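PDB 3C3J: putative tagatose-6-phosphate ketose/aldose isomerase from Escherichia coli, which is of unestablished function but belongs to the SIS family, with two SIS domains that each carry a five-stranded parallel sheet. Local coordinates for residues 138-143 against 159-164; 25-30 against 175-180. All coordinates share one frame; numbering follows the deposited sequence.

Interaction 1: 138-143 against 159-164; sequences ITCNEA and LLMPAE
T139 has one backbone partner in the neighbouring parallel strand, L159, and one just past its end, M161. Its N-H donates to the carbonyl of L159 (T139 N to L159 O 3.1 Å), meeting it almost head-on, while its own carbonyl receives M161 N at T139 O, 2.8 Å away and tilted 22° from the carbonyl plane. The CA-H groups of I138 and L160 add weaker contacts to the same two carbonyls. Beyond T139 the strand pairing ends but the backbones stay close, and a water bridges them: it donates to C140 O at 2.9 Å and to M161 O at 2.8 Å, so two carbonyls that lack a direct partner across the contact share one donor. The hydroxyl of T139, turned anti to the backbone N (chi1 -176°), is bonded instead to G111 O on the adjacent strand, and N141 ND2 is taken by S113 O.

The side chains divide between the faces of the sheet. On the face of I138 and L159, beta-branched I138 presents CG2 to the methyl of selenomethionine M161, CG2 to CE 3.6 Å; bends at chi2 and chi3 fold that flexible chain back over I138. M161 CG also lies alongside C140 SG at 3.7 Å, a small, weakly polar neighbour suited to this buried spot. On the other face L160 reaches along the loop, its CD2 resting 3.8 Å from E142 CB and leaving the carboxylate to lead away. The main polar groups at the strand ends are met by backbone and water, while I138 and M161 pack through carbon and selenium.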
ATOM      1  N   ILE A 138       5.824  18.713 -10.318  1.00 13.93           N
ATOM      2  CA  ILE A 138       6.939  19.070  -9.441  1.00 13.72           C
ATOM      3  C   ILE A 138       8.063  18.157  -9.895  1.00 13.63           C
ATOM      4  O   ILE A 138       7.999  16.923  -9.723  1.00 13.99           O
ATOM      5  CB  ILE A 138       6.575  18.882  -7.954  1.00 14.10           C
ATOM      6  CG1 ILE A 138       5.389  19.785  -7.602  1.00 13.34           C
ATOM      7  CG2 ILE A 138       7.776  19.168  -7.039  1.00 14.24           C
ATOM      8  CD1 ILE A 138       4.865  19.717  -6.115  1.00 12.92           C
ATOM      9  N   THR A 139       9.076  18.758 -10.501  1.00 13.16           N
ATOM     10  CA  THR A 139      10.057  18.020 -11.288  1.00 14.57           C
ATOM     11  C   THR A 139      11.480  18.620 -11.200  1.00 14.54           C
ATOM     12  O   THR A 139      11.654  19.809 -10.950  1.00 13.53           O
ATOM     13  CB  THR A 139       9.559  17.919 -12.775  1.00 14.51           C
ATOM     14  OG1 THR A 139      10.451  17.118 -13.552  1.00 16.95           O
ATOM     15  CG2 THR A 139       9.408  19.309 -13.416  1.00 14.92           C
ATOM     16  N   CYS A 140      12.482  17.771 -11.420  1.00 15.36           N
ATOM     17  CA  CYS A 140      13.891  18.162 -11.290  1.00 16.75           C
ATOM     18  C   CYS A 140      14.615  18.438 -12.614  1.00 18.14           C
ATOM     19  O   CYS A 140      15.798  18.769 -12.593  1.00 19.19           O
ATOM     20  CB  CYS A 140      14.661  17.106 -10.463  1.00 16.30           C
ATOM     21  SG  CYS A 140      13.889  16.733  -8.849  1.00 18.50           S
ATOM     22  N   ASN A 141      13.907  18.382 -13.746  1.00 18.64           N
ATOM     23  CA  ASN A 141      14.505  18.532 -15.071  1.00 19.27           C
ATOM     24  C   ASN A 141      13.768  19.566 -15.917  1.00 19.08           C
ATOM     25  O   ASN A 141      12.637  19.352 -16.365  1.00 18.67           O
ATOM     26  CB  ASN A 141      14.518  17.160 -15.777  1.00 20.17           C
ATOM     27  CG  ASN A 141      15.248  17.168 -17.112  1.00 20.09           C
ATOM     28  OD1 ASN A 141      16.053  18.052 -17.392  1.00 21.98           O
ATOM     29  ND2 ASN A 141      15.010  16.132 -17.922  1.00 21.68           N
ATOM     30  N   GLU A 142      14.408  20.708 -16.138  1.00 19.56           N
ATOM     31  CA  GLU A 142      13.812  21.797 -16.907  1.00 20.30           C
ATOM     32  C   GLU A 142      13.446  21.371 -18.355  1.00 20.28           C
ATOM     33  O   GLU A 142      12.459  21.842 -18.938  1.00 20.90           O
ATOM     34  CB  GLU A 142      14.781  22.998 -16.916  1.00 20.32           C
ATOM     35  CG  GLU A 142      14.358  24.138 -17.831  1.00 21.43           C
ATOM     36  CD  GLU A 142      14.716  23.909 -19.305  1.00 20.74           C
ATOM     37  OE1 GLU A 142      15.484  22.972 -19.649  1.00 27.03           O
ATOM     38  OE2 GLU A 142      14.215  24.667 -20.125  1.00 25.03           O
ATOM     39  N   ALA A 143      14.236  20.461 -18.900  1.00 20.21           N
ATOM     40  CA  ALA A 143      14.069  20.019 -20.283  1.00 20.82           C
ATOM     41  C   ALA A 143      13.121  18.804 -20.413  1.00 21.03           C
ATOM     42  O   ALA A 143      12.832  18.378 -21.525  1.00 21.68           O
ATOM     43  CB  ALA A 143      15.422  19.694 -20.881  1.00 20.27           C
ATOM     44  N   LEU A 159       6.560  23.453 -11.337  1.00 19.15           N
ATOM     45  CA  LEU A 159       7.507  23.898 -10.347  1.00 18.26           C
ATOM     46  C   LEU A 159       8.810  23.100 -10.514  1.00 17.18           C
ATOM     47  O   LEU A 159       8.842  21.876 -10.386  1.00 16.15           O
ATOM     48  CB  LEU A 159       6.887  23.727  -8.980  1.00 18.32           C
ATOM     49  CG  LEU A 159       7.605  24.175  -7.741  1.00 20.37           C
ATOM     50  CD1 LEU A 159       8.012  25.657  -7.852  1.00 22.41           C
ATOM     51  CD2 LEU A 159       6.621  23.906  -6.562  1.00 20.69           C
ATOM     52  N   LEU A 160       9.878  23.821 -10.786  1.00 16.55           N
ATOM     53  CA  LEU A 160      11.189  23.220 -11.005  1.00 16.46           C
ATOM     54  C   LEU A 160      11.988  23.149  -9.706  1.00 16.11           C
ATOM     55  O   LEU A 160      12.076  24.147  -8.971  1.00 16.79           O
ATOM     56  CB  LEU A 160      11.942  24.052 -12.043  1.00 16.82           C
ATOM     57  CG  LEU A 160      13.231  23.467 -12.612  1.00 17.01           C
ATOM     58  CD1 LEU A 160      12.988  22.153 -13.360  1.00 18.35           C
ATOM     59  CD2 LEU A 160      13.902  24.528 -13.532  1.00 17.02           C
HETATM   60  N   MSE A 161      12.590  21.996  -9.432  1.00 15.52           N
HETATM   61  CA  MSE A 161      13.383  21.811  -8.204  1.00 15.45           C
HETATM   62  C   MSE A 161      14.786  22.371  -8.471  1.00 15.42           C
HETATM   63  O   MSE A 161      15.143  22.585  -9.648  1.00 14.80           O
HETATM   64  CB  MSE A 161      13.457  20.329  -7.830  1.00 15.29           C
HETATM   65  CG  MSE A 161      12.139  19.689  -7.514  1.00 16.21           C
HETATM   66 SE   MSE A 161      11.239  20.526  -5.989  1.00 22.37          SE
HETATM   67  CE  MSE A 161      10.125  21.919  -6.858  1.00 14.98           C
ATOM     68  N   PRO A 162      15.569  22.644  -7.404  1.00 15.05           N
ATOM     69  CA  PRO A 162      16.948  23.085  -7.629  1.00 14.55           C
ATOM     70  C   PRO A 162      17.759  22.075  -8.447  1.00 14.63           C
ATOM     71  O   PRO A 162      17.551  20.864  -8.359  1.00 13.79           O
ATOM     72  CB  PRO A 162      17.503  23.263  -6.208  1.00 14.70           C
ATOM     73  CG  PRO A 162      16.232  23.480  -5.363  1.00 15.30           C
ATOM     74  CD  PRO A 162      15.247  22.582  -5.973  1.00 14.67           C
ATOM     75  N   ALA A 163      18.656  22.594  -9.267  1.00 14.40           N
ATOM     76  CA  ALA A 163      19.403  21.792 -10.231  1.00 14.51           C
ATOM     77  C   ALA A 163      20.124  20.598  -9.618  1.00 14.32           C
ATOM     78  O   ALA A 163      20.156  19.532 -10.225  1.00 15.11           O
ATOM     79  CB  ALA A 163      20.385  22.658 -10.983  1.00 15.00           C
ATOM     80  N   GLU A 164      20.688  20.755  -8.418  1.00 14.42           N
ATOM     81  CA  GLU A 164      21.434  19.661  -7.790  1.00 15.25           C
ATOM     82  C   GLU A 164      20.575  18.465  -7.418  1.00 14.98           C
ATOM     83  O   GLU A 164      21.107  17.381  -7.159  1.00 16.61           O
ATOM     84  CB  GLU A 164      22.207  20.125  -6.548  1.00 14.98           C
ATOM     85  CG  GLU A 164      21.352  20.479  -5.286  1.00 14.61           C
ATOM     86  CD  GLU A 164      20.858  21.906  -5.258  1.00 15.72           C
ATOM     87  OE1 GLU A 164      20.690  22.496  -6.341  1.00 15.92           O
ATOM     88  OE2 GLU A 164      20.651  22.437  -4.134  1.00 16.27           O
TER
HETATM   89  O   HOH W   1      16.339  21.533 -11.897  1.00 23.93           O

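Interaction 2: 25-30 against 175-180; sequences RAWIRS and SITTMM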
ATOM      1  N   ARG A  25      20.442  21.785   2.302  1.00 12.05           N
ATOM      2  CA  ARG A  25      20.652  22.989   1.534  1.00 13.52           C
ATOM      3  C   ARG A  25      19.670  23.087   0.380  1.00 13.32           C
ATOM      4  O   ARG A  25      19.135  24.155   0.103  1.00 12.42           O
ATOM      5  CB  ARG A  25      22.076  23.010   0.985  1.00 13.38           C
ATOM      6  CG  ARG A  25      22.462  24.285   0.281  1.00 14.29           C
ATOM      7  CD  ARG A  25      23.918  24.306   0.047  1.00 14.63           C
ATOM      8  NE  ARG A  25      24.281  23.202  -0.838  1.00 15.69           N
ATOM      9  CZ  ARG A  25      25.522  22.898  -1.178  1.00 16.19           C
ATOM     10  NH1 ARG A  25      26.529  23.589  -0.696  1.00 15.51           N
ATOM     11  NH2 ARG A  25      25.746  21.895  -2.002  1.00 18.32           N
ATOM     12  N   ALA A  26      19.443  21.959  -0.289  1.00 13.35           N
ATOM     13  CA  ALA A  26      18.497  21.913  -1.415  1.00 13.39           C
ATOM     14  C   ALA A  26      17.058  22.240  -0.970  1.00 12.99           C
ATOM     15  O   ALA A  26      16.316  22.940  -1.683  1.00 13.05           O
ATOM     16  CB  ALA A  26      18.574  20.544  -2.122  1.00 13.08           C
ATOM     17  N   TRP A  27      16.676  21.766   0.213  1.00 13.15           N
ATOM     18  CA  TRP A  27      15.321  21.995   0.731  1.00 13.51           C
ATOM     19  C   TRP A  27      15.043  23.486   0.873  1.00 13.40           C
ATOM     20  O   TRP A  27      14.023  23.989   0.411  1.00 12.05           O
ATOM     21  CB  TRP A  27      15.132  21.291   2.072  1.00 13.73           C
ATOM     22  CG  TRP A  27      15.310  19.812   2.004  1.00 13.24           C
ATOM     23  CD1 TRP A  27      15.266  19.034   0.874  1.00 13.62           C
ATOM     24  CD2 TRP A  27      15.523  18.924   3.093  1.00 12.72           C
ATOM     25  NE1 TRP A  27      15.460  17.745   1.187  1.00 13.37           N
ATOM     26  CE2 TRP A  27      15.635  17.630   2.545  1.00 15.21           C
ATOM     27  CE3 TRP A  27      15.657  19.090   4.477  1.00 12.94           C
ATOM     28  CZ2 TRP A  27      15.855  16.496   3.336  1.00 12.64           C
ATOM     29  CZ3 TRP A  27      15.885  17.946   5.274  1.00 12.71           C
ATOM     30  CH2 TRP A  27      15.970  16.681   4.703  1.00 14.14           C
ATOM     31  N   ILE A  28      15.984  24.198   1.474  1.00 13.08           N
ATOM     32  CA  ILE A  28      15.819  25.625   1.734  1.00 13.83           C
ATOM     33  C   ILE A  28      15.904  26.445   0.432  1.00 13.47           C
ATOM     34  O   ILE A  28      15.155  27.386   0.261  1.00 13.29           O
ATOM     35  CB  ILE A  28      16.780  26.101   2.854  1.00 13.25           C
ATOM     36  CG1 ILE A  28      16.495  25.319   4.129  1.00 14.95           C
ATOM     37  CG2 ILE A  28      16.577  27.574   3.140  1.00 13.27           C
ATOM     38  CD1 ILE A  28      14.995  25.219   4.472  1.00 15.23           C
ATOM     39  N   ARG A  29      16.758  26.025  -0.498  1.00 13.75           N
ATOM     40  CA  ARG A  29      16.816  26.582  -1.827  1.00 14.06           C
ATOM     41  C   ARG A  29      15.464  26.443  -2.516  1.00 13.69           C
ATOM     42  O   ARG A  29      14.971  27.411  -3.089  1.00 13.06           O
ATOM     43  CB  ARG A  29      17.916  25.904  -2.655  1.00 14.11           C
ATOM     44  CG  ARG A  29      19.259  26.580  -2.498  1.00 15.27           C
ATOM     45  CD  ARG A  29      20.432  25.745  -2.971  1.00 14.92           C
ATOM     46  NE  ARG A  29      20.371  25.256  -4.353  1.00 16.46           N
ATOM     47  CZ  ARG A  29      20.599  25.983  -5.437  1.00 14.92           C
ATOM     48  NH1 ARG A  29      20.563  25.403  -6.630  1.00 15.21           N
ATOM     49  NH2 ARG A  29      20.808  27.292  -5.360  1.00 16.12           N
ATOM     50  N   SER A  30      14.828  25.274  -2.407  1.00 13.45           N
ATOM     51  CA  SER A  30      13.556  25.108  -3.099  1.00 14.49           C
ATOM     52  C   SER A  30      12.466  26.003  -2.475  1.00 14.17           C
ATOM     53  O   SER A  30      11.688  26.645  -3.204  1.00 13.20           O
ATOM     54  CB  SER A  30      13.085  23.664  -3.115  1.00 14.21           C
ATOM     55  OG  SER A  30      12.013  23.577  -4.035  1.00 15.84           O
ATOM     56  N   SER A 175      16.143  14.287  -4.742  1.00 13.48           N
ATOM     57  CA  SER A 175      14.990  14.556  -5.629  1.00 13.60           C
ATOM     58  C   SER A 175      13.675  14.327  -4.846  1.00 13.22           C
ATOM     59  O   SER A 175      12.840  15.234  -4.730  1.00 13.89           O
ATOM     60  CB  SER A 175      15.056  13.698  -6.890  1.00 12.05           C
ATOM     61  OG  SER A 175      15.230  12.332  -6.569  1.00 16.43           O
ATOM     62  N   ILE A 176      13.538  13.150  -4.252  1.00 12.99           N
ATOM     63  CA  ILE A 176      12.335  12.816  -3.509  1.00 14.00           C
ATOM     64  C   ILE A 176      12.108  13.768  -2.313  1.00 13.44           C
ATOM     65  O   ILE A 176      11.035  14.326  -2.171  1.00 13.72           O
ATOM     66  CB  ILE A 176      12.248  11.308  -3.087  1.00 15.84           C
ATOM     67  CG1 ILE A 176      10.975  11.056  -2.263  1.00 18.36           C
ATOM     68  CG2 ILE A 176      13.453  10.827  -2.292  1.00 16.82           C
ATOM     69  CD1 ILE A 176      11.080  11.298  -0.801  1.00 20.97           C
ATOM     70  N   THR A 177      13.105  13.959  -1.463  1.00 13.07           N
ATOM     71  CA  THR A 177      12.909  14.813  -0.287  1.00 12.98           C
ATOM     72  C   THR A 177      12.629  16.279  -0.678  1.00 12.74           C
ATOM     73  O   THR A 177      11.778  16.946  -0.053  1.00 11.91           O
ATOM     74  CB  THR A 177      14.061  14.683   0.724  1.00 12.88           C
ATOM     75  OG1 THR A 177      15.298  15.086   0.103  1.00 11.77           O
ATOM     76  CG2 THR A 177      14.114  13.216   1.292  1.00 11.76           C
ATOM     77  N   THR A 178      13.266  16.773  -1.734  1.00 12.79           N
ATOM     78  CA  THR A 178      13.042  18.166  -2.110  1.00 13.15           C
ATOM     79  C   THR A 178      11.655  18.361  -2.733  1.00 13.30           C
ATOM     80  O   THR A 178      10.950  19.338  -2.422  1.00 12.51           O
ATOM     81  CB  THR A 178      14.199  18.739  -2.992  1.00 13.27           C
ATOM     82  OG1 THR A 178      15.461  18.460  -2.357  1.00 13.82           O
ATOM     83  CG2 THR A 178      14.027  20.265  -3.170  1.00 12.80           C
HETATM   84  N   MSE A 179      11.226  17.397  -3.544  1.00 14.51           N
HETATM   85  CA  MSE A 179       9.875  17.414  -4.091  1.00 15.93           C
HETATM   86  C   MSE A 179       8.832  17.344  -2.986  1.00 14.81           C
HETATM   87  O   MSE A 179       7.844  18.069  -3.044  1.00 13.51           O
HETATM   88  CB  MSE A 179       9.675  16.277  -5.107  1.00 16.60           C
HETATM   89  CG  MSE A 179      10.408  16.545  -6.419  1.00 17.96           C
HETATM   90 SE   MSE A 179      10.032  15.231  -7.839  1.00 29.38          SE
HETATM   91  CE  MSE A 179      10.460  13.627  -6.890  1.00 13.91           C
HETATM   92  N   MSE A 180       9.073  16.501  -1.977  1.00 14.75           N
HETATM   93  CA  MSE A 180       8.157  16.355  -0.871  1.00 15.65           C
HETATM   94  C   MSE A 180       8.002  17.643  -0.054  1.00 14.10           C
HETATM   95  O   MSE A 180       6.890  18.064   0.256  1.00 12.84           O
HETATM   96  CB  MSE A 180       8.580  15.208   0.045  1.00 15.68           C
HETATM   97  CG  MSE A 180       7.577  14.966   1.153  1.00 17.10           C
HETATM   98 SE   MSE A 180       7.704  13.152   1.856  1.00 23.76          SE
HETATM   99  CE  MSE A 180       9.622  13.133   2.408  1.00 17.63           C
TER
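W27 directs the edge of its indole at T177 on the facing helix, and its NE1-H gives a hydrogen bond to T177 OG1 of 2.9 Å. The oxygen lies close to the ring plane, so the 151° bend is mostly within that plane. Chi1 of 61° puts that hydroxyl between the backbone N and carbonyl carbon of T177, on the side facing the indole; Q23 NE2, its strongest polar partner, also bonds this oxygen. T178 meets the next part of the edge, its OG1 3.3 Å from W27 CD1, while the hydroxyl bonds back to S174 O within its own helix.

Small residues permit the other close approach. T178 CG2 comes within 3.5 Å of S30 CB, and A26 CB stands 3.8 Å from T178 OG1, with S30 OG engaged by S182. Around this tight centre the contact loosens quickly: R29, on the exposed flank of helix 23-49, makes no contact with 175-180 and pairs with E164 instead. W27 by contrast is buried: F340 of helix 335-356 meets its ring edge-to-face, and C204 and M344 also touch it.

The local axes approach to 9.2 Å and cross at -34°, running in broadly the same direction. Here a long N-terminal helix packs on a helix of the first SIS domain, as in the layered alpha/beta/alpha sandwich of the SIS fold, where helices cover a parallel sheet.

In the fold
Interactions 1 and 2 lie with their centres 10 Å apart, on the same side of the chain's centre. Both involve the first SIS domain, interaction 1 in its sheet and interaction 2 where helix 23-49 packs on its helix 174-187. Interaction 1 joins the last two strands of the five-stranded parallel sheet, the ends of a beta-alpha-beta unit through helix 145-151. Along the chain 25-30 comes first, then 138-143, 159-164 and 175-180, so the chain leaves helix 23-49, builds the sheet, and comes back to it with helix 174-187, 145 residues after 25-30. The layers touch directly: M161 SE lies 3.7 Å from S30 OG, and I138 packs on M179, linking the end of the sheet to both helices.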